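Local structure of endo-xylogalacturonan hydrolase A (Aspergillus tubingensis, 4C2L) at residues C19-G24 with G46-P51; E37-C42 with L62-C67; D71-G76 with K103-T108. The protein hydrolyses xylogalacturonan in the hairy regions of pectin, acting on a galacturonic acid backbone only when it is substituted with xylose. All blocks are in the same frame, centred on the assembly; numbering follows the deposited sequence.

Interaction 1 of 3, residues C19-G24 with G46-P51. With MAN (alpha-D-mannopyranose), chain C.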
ATOM      1  N   CYS A  19      -0.719 -28.806  13.597  1.00 21.56           N
ATOM      2  CA  CYS A  19       0.333 -28.558  14.584  1.00 22.01           C
ATOM      3  C   CYS A  19      -0.014 -27.279  15.333  1.00 20.06           C
ATOM      4  O   CYS A  19      -0.404 -26.286  14.710  1.00 20.06           O
ATOM      5  CB  CYS A  19       1.684 -28.353  13.871  1.00 23.78           C
ATOM      6  SG  CYS A  19       2.510 -29.849  13.252  1.00 32.46           S
ATOM      7  N   THR A  20       0.135 -27.285  16.653  1.00 17.74           N
ATOM      8  CA  THR A  20       0.013 -26.056  17.425  1.00 18.33           C
ATOM      9  C   THR A  20       1.371 -25.689  18.002  1.00 17.56           C
ATOM     10  O   THR A  20       1.875 -26.407  18.861  1.00 17.57           O
ATOM     11  CB  THR A  20      -1.006 -26.203  18.567  1.00 18.96           C
ATOM     12  OG1 THR A  20      -2.259 -26.599  18.003  1.00 20.66           O
ATOM     13  CG2 THR A  20      -1.169 -24.895  19.351  1.00 18.64           C
ATOM     14  N   PRO A  21       1.957 -24.558  17.566  1.00 17.16           N
ATOM     15  CA  PRO A  21       3.287 -24.211  18.094  1.00 16.99           C
ATOM     16  C   PRO A  21       3.259 -23.991  19.589  1.00 16.91           C
ATOM     17  O   PRO A  21       2.309 -23.409  20.120  1.00 15.70           O
ATOM     18  CB  PRO A  21       3.631 -22.882  17.410  1.00 16.63           C
ATOM     19  CG  PRO A  21       2.607 -22.692  16.338  1.00 16.75           C
ATOM     20  CD  PRO A  21       1.413 -23.526  16.661  1.00 16.44           C
ATOM     21  N   THR A  22       4.314 -24.441  20.260  1.00 17.88           N
ATOM     22  CA  THR A  22       4.451 -24.229  21.695  1.00 19.81           C
ATOM     23  C   THR A  22       4.659 -22.757  22.007  1.00 19.49           C
ATOM     24  O   THR A  22       5.587 -22.144  21.508  1.00 19.60           O
ATOM     25  CB  THR A  22       5.649 -25.030  22.241  1.00 22.05           C
ATOM     26  OG1 THR A  22       5.485 -26.400  21.868  1.00 25.09           O
ATOM     27  CG2 THR A  22       5.723 -24.914  23.752  1.00 24.08           C
ATOM     28  N   ALA A  23       3.767 -22.192  22.812  1.00 19.62           N
ATOM     29  CA  ALA A  23       3.894 -20.815  23.248  1.00 20.03           C
ATOM     30  C   ALA A  23       4.772 -20.781  24.501  1.00 21.25           C
ATOM     31  O   ALA A  23       4.471 -21.455  25.490  1.00 22.49           O
ATOM     32  CB  ALA A  23       2.512 -20.228  23.530  1.00 20.37           C
ATOM     33  N   GLY A  24       5.858 -20.012  24.456  1.00 20.51           N
ATOM     34  CA  GLY A  24       6.776 -19.883  25.596  1.00 20.93           C
ATOM     35  C   GLY A  24       6.186 -19.093  26.749  1.00 21.62           C
ATOM     36  O   GLY A  24       6.621 -19.246  27.909  1.00 22.30           O
ATOM     37  N   GLY A  46      -0.606 -29.290   5.427  1.00 20.33           N
ATOM     38  CA  GLY A  46      -1.280 -29.333   6.718  1.00 20.23           C
ATOM     39  C   GLY A  46      -1.658 -27.977   7.280  1.00 20.48           C
ATOM     40  O   GLY A  46      -1.730 -26.969   6.554  1.00 20.85           O
ATOM     41  N   THR A  47      -1.891 -27.956   8.587  1.00 19.49           N
ATOM     42  CA  THR A  47      -2.419 -26.787   9.265  1.00 19.13           C
ATOM     43  C   THR A  47      -1.619 -26.470  10.519  1.00 18.75           C
ATOM     44  O   THR A  47      -1.213 -27.372  11.263  1.00 17.96           O
ATOM     45  CB  THR A  47      -3.898 -26.992   9.615  1.00 19.46           C
ATOM     46  OG1 THR A  47      -4.598 -27.311   8.411  1.00 21.43           O
ATOM     47  CG2 THR A  47      -4.511 -25.734  10.247  1.00 19.01           C
ATOM     48  N   ILE A  48      -1.378 -25.180  10.716  1.00 17.65           N
ATOM     49  CA  ILE A  48      -0.757 -24.675  11.922  1.00 18.18           C
ATOM     50  C   ILE A  48      -1.760 -23.742  12.594  1.00 17.20           C
ATOM     51  O   ILE A  48      -2.370 -22.895  11.941  1.00 17.42           O
ATOM     52  CB  ILE A  48       0.554 -23.942  11.557  1.00 20.57           C
ATOM     53  CG1 ILE A  48       1.628 -24.974  11.166  1.00 21.20           C
ATOM     54  CG2 ILE A  48       1.023 -23.048  12.681  1.00 21.10           C
ATOM     55  CD1 ILE A  48       1.534 -25.435   9.720  1.00 22.92           C
ATOM     56  N   VAL A  49      -1.953 -23.918  13.893  1.00 16.04           N
ATOM     57  CA  VAL A  49      -2.982 -23.174  14.619  1.00 15.69           C
ATOM     58  C   VAL A  49      -2.367 -22.343  15.744  1.00 16.05           C
ATOM     59  O   VAL A  49      -1.641 -22.860  16.587  1.00 15.35           O
ATOM     60  CB  VAL A  49      -4.061 -24.127  15.210  1.00 15.55           C
ATOM     61  CG1 VAL A  49      -5.025 -23.361  16.110  1.00 16.36           C
ATOM     62  CG2 VAL A  49      -4.818 -24.836  14.085  1.00 16.11           C
ATOM     63  N   PHE A  50      -2.650 -21.044  15.745  1.00 15.45           N
ATOM     64  CA  PHE A  50      -2.379 -20.218  16.903  1.00 16.03           C
ATOM     65  C   PHE A  50      -3.725 -20.029  17.591  1.00 16.84           C
ATOM     66  O   PHE A  50      -4.563 -19.275  17.083  1.00 16.55           O
ATOM     67  CB  PHE A  50      -1.828 -18.852  16.473  1.00 15.75           C
ATOM     68  CG  PHE A  50      -0.542 -18.932  15.710  1.00 15.75           C
ATOM     69  CD1 PHE A  50       0.670 -18.949  16.387  1.00 15.98           C
ATOM     70  CD2 PHE A  50      -0.535 -18.964  14.324  1.00 16.49           C
ATOM     71  CE1 PHE A  50       1.868 -19.012  15.690  1.00 15.73           C
ATOM     72  CE2 PHE A  50       0.664 -19.029  13.617  1.00 17.22           C
ATOM     73  CZ  PHE A  50       1.868 -19.046  14.308  1.00 16.02           C
ATOM     74  N   PRO A  51      -3.954 -20.716  18.734  1.00 17.37           N
ATOM     75  CA  PRO A  51      -5.293 -20.745  19.311  1.00 17.99           C
ATOM     76  C   PRO A  51      -5.846 -19.405  19.768  1.00 17.92           C
ATOM     77  O   PRO A  51      -5.110 -18.511  20.165  1.00 17.22           O
ATOM     78  CB  PRO A  51      -5.123 -21.640  20.555  1.00 18.22           C
ATOM     79  CG  PRO A  51      -3.940 -22.490  20.238  1.00 18.40           C
ATOM     80  CD  PRO A  51      -3.016 -21.541  19.516  1.00 17.49           C
TER
HETATM   81  C1  MAN C 410      -2.777 -27.757  18.701  1.00 23.43           C
HETATM   82  C2  MAN C 410      -3.674 -28.427  17.662  1.00 26.47           C
HETATM   83  C3  MAN C 410      -4.909 -27.579  17.371  1.00 26.38           C
HETATM   84  C4  MAN C 410      -5.599 -27.137  18.659  1.00 27.11           C
HETATM   85  C5  MAN C 410      -4.587 -26.496  19.627  1.00 26.82           C
HETATM   86  C6  MAN C 410      -5.202 -26.105  20.967  1.00 29.08           C
HETATM   87  O2  MAN C 410      -4.081 -29.695  18.150  1.00 28.70           O
HETATM   88  O3  MAN C 410      -5.791 -28.339  16.567  1.00 26.78           O
HETATM   89  O4  MAN C 410      -6.618 -26.223  18.330  1.00 27.02           O
HETATM   90  O5  MAN C 410      -3.520 -27.399  19.859  1.00 24.28           O
HETATM   91  O6  MAN C 410      -5.485 -27.277  21.710  1.00 31.69           O

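Interaction 2 of 3, residues E37-C42 with L62-C67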
ATOM      1  N   GLU A  37       9.209 -24.674  13.424  1.00 14.52           N
ATOM      2  CA  GLU A  37       9.248 -26.133  13.540  1.00 14.99           C
ATOM      3  C   GLU A  37       7.857 -26.707  13.284  1.00 15.03           C
ATOM      4  O   GLU A  37       7.731 -27.719  12.598  1.00 14.79           O
ATOM      5  CB  GLU A  37       9.796 -26.594  14.887  1.00 17.51           C
ATOM      6  CG  GLU A  37      10.261 -28.052  14.877  1.00 20.14           C
ATOM      7  CD  GLU A  37       9.104 -29.023  14.985  1.00 23.56           C
ATOM      8  OE1 GLU A  37       8.098 -28.661  15.651  1.00 25.10           O
ATOM      9  OE2 GLU A  37       9.194 -30.136  14.405  1.00 24.85           O
ATOM     10  N   ALA A  38       6.825 -26.050  13.819  1.00 14.69           N
ATOM     11  CA  ALA A  38       5.444 -26.463  13.552  1.00 15.09           C
ATOM     12  C   ALA A  38       5.139 -26.383  12.057  1.00 15.27           C
ATOM     13  O   ALA A  38       4.546 -27.310  11.485  1.00 16.23           O
ATOM     14  CB  ALA A  38       4.461 -25.605  14.346  1.00 15.84           C
ATOM     15  N   LEU A  39       5.559 -25.292  11.416  1.00 14.57           N
ATOM     16  CA  LEU A  39       5.371 -25.143   9.976  1.00 16.05           C
ATOM     17  C   LEU A  39       6.140 -26.209   9.198  1.00 16.00           C
ATOM     18  O   LEU A  39       5.630 -26.780   8.238  1.00 16.58           O
ATOM     19  CB  LEU A  39       5.752 -23.732   9.497  1.00 17.64           C
ATOM     20  CG  LEU A  39       5.133 -23.327   8.154  1.00 21.54           C
ATOM     21  CD1 LEU A  39       3.613 -23.191   8.270  1.00 22.76           C
ATOM     22  CD2 LEU A  39       5.727 -22.019   7.650  1.00 22.49           C
ATOM     23  N   SER A  40       7.370 -26.483   9.608  1.00 15.88           N
ATOM     24  CA  SER A  40       8.155 -27.502   8.929  1.00 16.64           C
ATOM     25  C   SER A  40       7.512 -28.881   9.079  1.00 17.11           C
ATOM     26  O   SER A  40       7.479 -29.688   8.132  1.00 16.83           O
ATOM     27  CB  SER A  40       9.582 -27.531   9.475  1.00 17.48           C
ATOM     28  OG  SER A  40      10.375 -28.285   8.578  1.00 19.93           O
ATOM     29  N   SER A  41       6.973 -29.137  10.261  1.00 17.03           N
ATOM     30  CA  SER A  41       6.386 -30.436  10.547  1.00 19.71           C
ATOM     31  C   SER A  41       5.045 -30.643   9.810  1.00 20.85           C
ATOM     32  O   SER A  41       4.810 -31.715   9.241  1.00 21.68           O
ATOM     33  CB  SER A  41       6.222 -30.608  12.051  1.00 20.77           C
ATOM     34  OG  SER A  41       5.598 -31.847  12.342  1.00 24.81           O
ATOM     35  N   CYS A  42       4.194 -29.617   9.811  1.00 21.01           N
ATOM     36  CA  CYS A  42       2.824 -29.716   9.282  1.00 23.51           C
ATOM     37  C   CYS A  42       2.564 -28.967   7.973  1.00 24.61           C
ATOM     38  O   CYS A  42       1.499 -29.137   7.366  1.00 25.44           O
ATOM     39  CB  CYS A  42       1.817 -29.242  10.331  1.00 25.51           C
ATOM     40  SG  CYS A  42       1.480 -30.482  11.599  1.00 31.20           S
ATOM     41  N   LEU A  62      10.140 -14.050  11.053  1.00 11.14           N
ATOM     42  CA  LEU A  62       9.375 -15.295  10.900  1.00 12.03           C
ATOM     43  C   LEU A  62       9.333 -15.654   9.428  1.00 12.70           C
ATOM     44  O   LEU A  62       8.715 -14.954   8.626  1.00 12.50           O
ATOM     45  CB  LEU A  62       7.939 -15.121  11.413  1.00 12.48           C
ATOM     46  CG  LEU A  62       6.999 -16.313  11.213  1.00 13.04           C
ATOM     47  CD1 LEU A  62       7.558 -17.569  11.861  1.00 13.45           C
ATOM     48  CD2 LEU A  62       5.623 -15.986  11.788  1.00 13.48           C
ATOM     49  N   ASP A  63      10.012 -16.735   9.078  1.00 13.09           N
ATOM     50  CA  ASP A  63      10.120 -17.140   7.692  1.00 14.45           C
ATOM     51  C   ASP A  63       9.121 -18.265   7.442  1.00 14.68           C
ATOM     52  O   ASP A  63       9.157 -19.290   8.125  1.00 15.22           O
ATOM     53  CB  ASP A  63      11.556 -17.601   7.415  1.00 16.49           C
ATOM     54  CG  ASP A  63      11.831 -17.767   5.946  1.00 18.47           C
ATOM     55  OD1 ASP A  63      11.150 -18.610   5.327  1.00 19.17           O
ATOM     56  OD2 ASP A  63      12.723 -17.061   5.409  1.00 20.72           O
ATOM     57  N   LEU A  64       8.209 -18.054   6.501  1.00 14.32           N
ATOM     58  CA  LEU A  64       7.135 -19.022   6.228  1.00 14.00           C
ATOM     59  C   LEU A  64       7.457 -19.960   5.060  1.00 14.50           C
ATOM     60  O   LEU A  64       6.566 -20.632   4.524  1.00 14.57           O
ATOM     61  CB  LEU A  64       5.804 -18.294   5.982  1.00 14.09           C
ATOM     62  CG  LEU A  64       5.302 -17.419   7.138  1.00 14.27           C
ATOM     63  CD1 LEU A  64       3.908 -16.871   6.807  1.00 14.23           C
ATOM     64  CD2 LEU A  64       5.278 -18.192   8.454  1.00 14.25           C
ATOM     65  N   GLY A  65       8.737 -20.044   4.719  1.00 15.58           N
ATOM     66  CA  GLY A  65       9.157 -20.759   3.518  1.00 16.60           C
ATOM     67  C   GLY A  65       8.837 -22.243   3.467  1.00 17.11           C
ATOM     68  O   GLY A  65       8.791 -22.812   2.387  1.00 19.00           O
ATOM     69  N   SER A  66       8.608 -22.888   4.603  1.00 17.69           N
ATOM     70  CA  SER A  66       8.330 -24.331   4.563  1.00 19.33           C
ATOM     71  C   SER A  66       6.861 -24.633   4.243  1.00 19.76           C
ATOM     72  O   SER A  66       6.458 -25.789   4.140  1.00 19.81           O
ATOM     73  CB  SER A  66       8.764 -25.005   5.859  1.00 21.05           C
ATOM     74  OG  SER A  66       7.949 -24.557   6.905  1.00 23.68           O
ATOM     75  N   CYS A  67       6.068 -23.585   4.081  1.00 19.12           N
ATOM     76  CA  CYS A  67       4.670 -23.733   3.727  1.00 19.37           C
ATOM     77  C   CYS A  67       4.564 -24.226   2.291  1.00 19.04           C
ATOM     78  O   CYS A  67       5.138 -23.637   1.389  1.00 17.64           O
ATOM     79  CB  CYS A  67       3.972 -22.382   3.838  1.00 21.36           C
ATOM     80  SG  CYS A  67       2.256 -22.445   3.301  1.00 26.30           S
TER
HETATM   81  O   HOH W   1       6.767 -27.953   5.712  1.00 33.43           O

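Interaction 3 of 3, residues D71-G76 with K103-T108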
ATOM      1  N   ASP A  71      -2.018 -24.179   5.691  1.00 17.43           N
ATOM      2  CA  ASP A  71      -3.045 -23.303   6.235  1.00 17.25           C
ATOM      3  C   ASP A  71      -2.582 -22.847   7.620  1.00 16.62           C
ATOM      4  O   ASP A  71      -2.422 -23.662   8.531  1.00 16.63           O
ATOM      5  CB  ASP A  71      -4.373 -24.076   6.288  1.00 18.72           C
ATOM      6  CG  ASP A  71      -5.536 -23.264   6.855  1.00 20.54           C
ATOM      7  OD1 ASP A  71      -5.487 -22.009   6.923  1.00 20.64           O
ATOM      8  OD2 ASP A  71      -6.540 -23.915   7.222  1.00 22.05           O
ATOM      9  N   ILE A  72      -2.322 -21.549   7.760  1.00 14.82           N
ATOM     10  CA  ILE A  72      -1.871 -20.972   9.023  1.00 14.73           C
ATOM     11  C   ILE A  72      -3.023 -20.179   9.643  1.00 14.70           C
ATOM     12  O   ILE A  72      -3.380 -19.095   9.168  1.00 14.56           O
ATOM     13  CB  ILE A  72      -0.641 -20.055   8.814  1.00 15.02           C
ATOM     14  CG1 ILE A  72       0.459 -20.814   8.063  1.00 15.48           C
ATOM     15  CG2 ILE A  72      -0.132 -19.514  10.138  1.00 15.17           C
ATOM     16  CD1 ILE A  72       1.652 -19.958   7.647  1.00 16.28           C
ATOM     17  N   GLN A  73      -3.604 -20.733  10.696  1.00 13.94           N
ATOM     18  CA  GLN A  73      -4.781 -20.128  11.335  1.00 14.58           C
ATOM     19  C   GLN A  73      -4.358 -19.320  12.546  1.00 14.87           C
ATOM     20  O   GLN A  73      -3.968 -19.858  13.591  1.00 14.49           O
ATOM     21  CB  GLN A  73      -5.820 -21.200  11.688  1.00 15.16           C
ATOM     22  CG  GLN A  73      -6.167 -22.057  10.478  1.00 16.30           C
ATOM     23  CD  GLN A  73      -7.158 -23.170  10.778  1.00 16.55           C
ATOM     24  OE1 GLN A  73      -7.591 -23.355  11.931  1.00 17.13           O
ATOM     25  NE2 GLN A  73      -7.504 -23.933   9.743  1.00 16.48           N
ATOM     26  N   VAL A  74      -4.415 -18.005  12.395  1.00 14.62           N
ATOM     27  CA  VAL A  74      -4.003 -17.103  13.461  1.00 14.63           C
ATOM     28  C   VAL A  74      -5.262 -16.651  14.183  1.00 14.92           C
ATOM     29  O   VAL A  74      -6.027 -15.839  13.643  1.00 14.19           O
ATOM     30  CB  VAL A  74      -3.237 -15.889  12.892  1.00 14.86           C
ATOM     31  CG1 VAL A  74      -2.712 -15.000  14.018  1.00 14.78           C
ATOM     32  CG2 VAL A  74      -2.106 -16.352  11.961  1.00 15.09           C
ATOM     33  N   GLU A  75      -5.506 -17.193  15.379  1.00 14.61           N
ATOM     34  CA  GLU A  75      -6.670 -16.753  16.169  1.00 15.05           C
ATOM     35  C   GLU A  75      -6.260 -15.962  17.402  1.00 14.96           C
ATOM     36  O   GLU A  75      -7.088 -15.309  18.036  1.00 16.54           O
ATOM     37  CB  GLU A  75      -7.564 -17.943  16.560  1.00 15.03           C
ATOM     38  CG  GLU A  75      -7.802 -18.936  15.430  1.00 15.43           C
ATOM     39  CD  GLU A  75      -8.481 -18.316  14.212  1.00 15.15           C
ATOM     40  OE1 GLU A  75      -9.043 -17.213  14.326  1.00 16.61           O
ATOM     41  OE2 GLU A  75      -8.456 -18.940  13.146  1.00 16.28           O
ATOM     42  N   GLY A  76      -4.968 -16.000  17.723  1.00 15.15           N
ATOM     43  CA  GLY A  76      -4.440 -15.265  18.859  1.00 13.97           C
ATOM     44  C   GLY A  76      -3.633 -14.061  18.421  1.00 14.17           C
ATOM     45  O   GLY A  76      -3.776 -13.564  17.294  1.00 14.08           O
ATOM     46  N   LYS A 103      -2.393 -20.158   3.037  1.00 16.52           N
ATOM     47  CA  LYS A 103      -3.486 -19.394   3.625  1.00 17.43           C
ATOM     48  C   LYS A 103      -2.985 -18.886   4.967  1.00 16.63           C
ATOM     49  O   LYS A 103      -2.590 -19.674   5.828  1.00 17.04           O
ATOM     50  CB  LYS A 103      -4.734 -20.258   3.816  1.00 19.97           C
ATOM     51  CG  LYS A 103      -5.164 -21.007   2.561  1.00 23.35           C
ATOM     52  CD  LYS A 103      -6.368 -21.898   2.853  1.00 27.55           C
ATOM     53  CE  LYS A 103      -6.596 -22.920   1.744  1.00 31.42           C
ATOM     54  NZ  LYS A 103      -5.667 -24.076   1.898  1.00 36.11           N
ATOM     55  N   LEU A 104      -2.966 -17.573   5.127  1.00 14.34           N
ATOM     56  CA  LEU A 104      -2.607 -16.964   6.395  1.00 14.47           C
ATOM     57  C   LEU A 104      -3.850 -16.236   6.821  1.00 14.71           C
ATOM     58  O   LEU A 104      -4.202 -15.192   6.251  1.00 14.44           O
ATOM     59  CB  LEU A 104      -1.427 -15.992   6.232  1.00 14.51           C
ATOM     60  CG  LEU A 104      -0.972 -15.189   7.464  1.00 15.25           C
ATOM     61  CD1 LEU A 104      -0.410 -16.094   8.550  1.00 14.94           C
ATOM     62  CD2 LEU A 104       0.086 -14.158   7.085  1.00 15.24           C
ATOM     63  N   ARG A 105      -4.544 -16.793   7.797  1.00 13.80           N
ATOM     64  CA  ARG A 105      -5.910 -16.311   8.021  1.00 13.90           C
ATOM     65  C   ARG A 105      -6.370 -16.433   9.443  1.00 14.24           C
ATOM     66  O   ARG A 105      -5.891 -17.282  10.179  1.00 14.09           O
ATOM     67  CB  ARG A 105      -6.857 -17.057   7.093  1.00 14.19           C
ATOM     68  CG  ARG A 105      -6.832 -18.571   7.243  1.00 14.96           C
ATOM     69  CD  ARG A 105      -7.788 -19.171   6.218  1.00 16.33           C
ATOM     70  NE  ARG A 105      -7.873 -20.613   6.343  1.00 16.69           N
ATOM     71  CZ  ARG A 105      -8.862 -21.337   5.830  1.00 17.33           C
ATOM     72  NH1 ARG A 105      -9.857 -20.731   5.181  1.00 17.22           N
ATOM     73  NH2 ARG A 105      -8.857 -22.649   5.979  1.00 18.98           N
ATOM     74  N   SER A 106      -7.295 -15.568   9.837  1.00 14.08           N
ATOM     75  CA  SER A 106      -7.995 -15.758  11.090  1.00 14.37           C
ATOM     76  C   SER A 106      -9.397 -16.220  10.739  1.00 14.65           C
ATOM     77  O   SER A 106     -10.115 -15.520  10.026  1.00 15.77           O
ATOM     78  CB  SER A 106      -8.055 -14.473  11.919  1.00 13.96           C
ATOM     79  OG  SER A 106      -8.822 -14.710  13.098  1.00 13.94           O
ATOM     80  N   LEU A 107      -9.755 -17.420  11.179  1.00 14.91           N
ATOM     81  CA  LEU A 107     -11.090 -17.953  10.890  1.00 15.49           C
ATOM     82  C   LEU A 107     -12.118 -17.480  11.915  1.00 15.75           C
ATOM     83  O   LEU A 107     -13.319 -17.487  11.643  1.00 16.51           O
ATOM     84  CB  LEU A 107     -11.064 -19.483  10.752  1.00 15.76           C
ATOM     85  CG  LEU A 107     -10.391 -20.045   9.490  1.00 17.20           C
ATOM     86  CD1 LEU A 107     -10.360 -21.573   9.509  1.00 17.43           C
ATOM     87  CD2 LEU A 107     -11.083 -19.529   8.222  1.00 18.81           C
ATOM     88  N   THR A 108     -11.658 -17.047  13.085  1.00 16.17           N
ATOM     89  CA  THR A 108     -12.570 -16.479  14.085  1.00 16.02           C
ATOM     90  C   THR A 108     -12.729 -14.983  13.920  1.00 16.61           C
ATOM     91  O   THR A 108     -13.724 -14.397  14.376  1.00 17.01           O
ATOM     92  CB  THR A 108     -12.106 -16.742  15.533  1.00 16.43           C
ATOM     93  OG1 THR A 108     -10.874 -16.042  15.768  1.00 16.34           O
ATOM     94  CG2 THR A 108     -11.924 -18.238  15.789  1.00 16.60           C
TER

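Interaction 1 of 3, residues C19-G24 with G46-P51
OG1 of Thr20 stands beside the backbone N (chi1 -57°), which leaves methyl CG2 anti to that N, laid against Val49 and Pro51 of the strand, and sends OG1 outward to carry an O-linked mannose. Thr20 CG2 comes 3.5 Å from Val49 O and 3.8 Å from Pro51 CG. The sugar, joined through its C1 to Thr20 OG1, passes over the same two residues at van der Waals range, with Pro51 CG 3.9 Å from mannose C6. Next along the chain, Pro21 projects its ring toward the strand. Pro21 CG lies 3.8 Å from Phe50 CE1 and also touches Ile48 CG2, the ring crossing both side chains at about a right angle, while Pro21 CD sits 3.1 Å from Val49 O.

Upstream of the proline the backbones pair as parallel strands. Cys19 N donates to Thr47 O at 2.8 Å, and Cys19 O accepts from Val49 N at 2.9 Å, so the two bonds of Cys19 bracket Ile48. Pro21, having no N-H, cannot donate the next bond of the ladder.

This pairing adds strand 18-19 to strand 47-50 at the N-terminal end of the parallel beta-helix typical of family 28. Strand 70-74 follows on the other side of 47-50; helix 32-42 packs on Cys19, Ile48 and Phe50, and the Cys19-Cys42 disulfide ties it to the edge strand.

Interaction 2 of 3, residues E37-C42 with L62-C67
Leu39 drives its branched end into the turn formed by Leu64, Gly65, Ser66 and Cys67. Its methyl CD2 does most of the touching: Leu39 CD2 lies 3.9 Å from Leu64 CD2 and also meets Cys67 CB. The same methyl, Leu39 CD2, comes 3.5 Å from the carbonyl oxygen Leu64 O. Ser66 comes in from the other segment to lie alongside the leucine, with Ser66 OG 3.3 Å from Leu39 CG. That hydroxyl also approaches the helix backbone near Ser40 N, but at an angle too poor for a hydrogen bond, so direct contact between the segments is essentially van der Waals packing. A polar link is made through water: one molecule donates to Leu39 O and to Ser66 O, the latter at 2.7 Å, although it has more acceptors nearby than protons to give.

The torsions and the turn set these groups in place. With CG anti to the backbone N (chi1 -159°), the Leu39 side chain extends from the helix toward the turn, and chi1 of 67° swings Ser66 OG between its own N and carbonyl carbon, where it meets CB and CG of Leu39. The turn is type I, closed by Cys67 N donating to Leu64 O at 3.0 Å, and an Asx turn leads into it, Gly65 N donating to Asp63 OD1 at 2.9 Å.

Farther out, the Cys67-Cys70 disulfide joins the end of the turn to the start of strand 70-74. Leu39 continues inward onto Ile48, Cys70 and Ile72, and Leu64 also meets Ile72. Helix 32-42 thus covers the inner side chains of strands 47-50 and 70-74 as a cap on the N-terminal end of the beta-helix, with the 64-67 turn packed beside it, while the backbones of Leu62 and Leu64 hydrogen-bond to Ser95, and Leu62 also to Met93.

Interaction 3 of 3, residues D71-G76 with K103-T108
Strands 71-74 and 103-105 run parallel, their axes 4.8 Å apart and only 6° from alignment, with Asp71, Ile72 and Gln73 level with Lys103, Leu104 and Arg105. Ile72 N donates to Lys103 O, Ile72 O accepts from Arg105 N, and Val74 N donates to Arg105 O.

On one face Leu104 CD1 touches both Ile72 CG2 and Val74 CG2, 3.8 Å from each. On the other, beside Glu145 of strand 142-152, Arg105 grips Asp71 side-on in a salt bridge, Arg105 NE to Asp71 OD1 at 2.8 Å and Arg105 NH2 to Asp71 OD2 at 2.9 Å, the carboxylate and guanidinium planes 54° apart. Gln73 NE2 donates to Asp71 OD2 at 2.7 Å, from the face opposite the one Arg105 NH2 uses. Lys103 CD lies over the centre of one guanidinium face, Leu107 CD2 nearer the rim of the other.

The bend at chi2 (-60°) carries the buried Glu75 carboxylate to the loop 106-108. Glu75 OE1 accepts from Ser106 OG, Thr108 OG1 (2.6 Å) and Thr108 N; OE2 takes Leu107 N on its syn lone pair.

Four donors on one carboxylate would probably favour its ionised form, offsetting burial, while two bonds to Asp71 and aliphatic groups on both faces would restrict rotation of the guanidinium.

From the N terminus, interaction 1 closes a loop that runs through helix 32-42 and returns on strand 47-50. Interaction 2 opens inside that loop, on the helix, and closes beyond it at 62-67, so the two cross along the chain; the Cys19-Cys42 disulfide and Ile48-Leu39 packing join them. Interaction 3 follows both in series, bringing residues 103-108 back beside 71-76. It shares a run of parallel strands with interaction 1, since 47-50 and 70-74 are neighbours, and meets interaction 2 where Ile72 touches Leu39 and Leu64. Together they bind the N-terminal strand, the capping helix and the first rungs of the beta-helix.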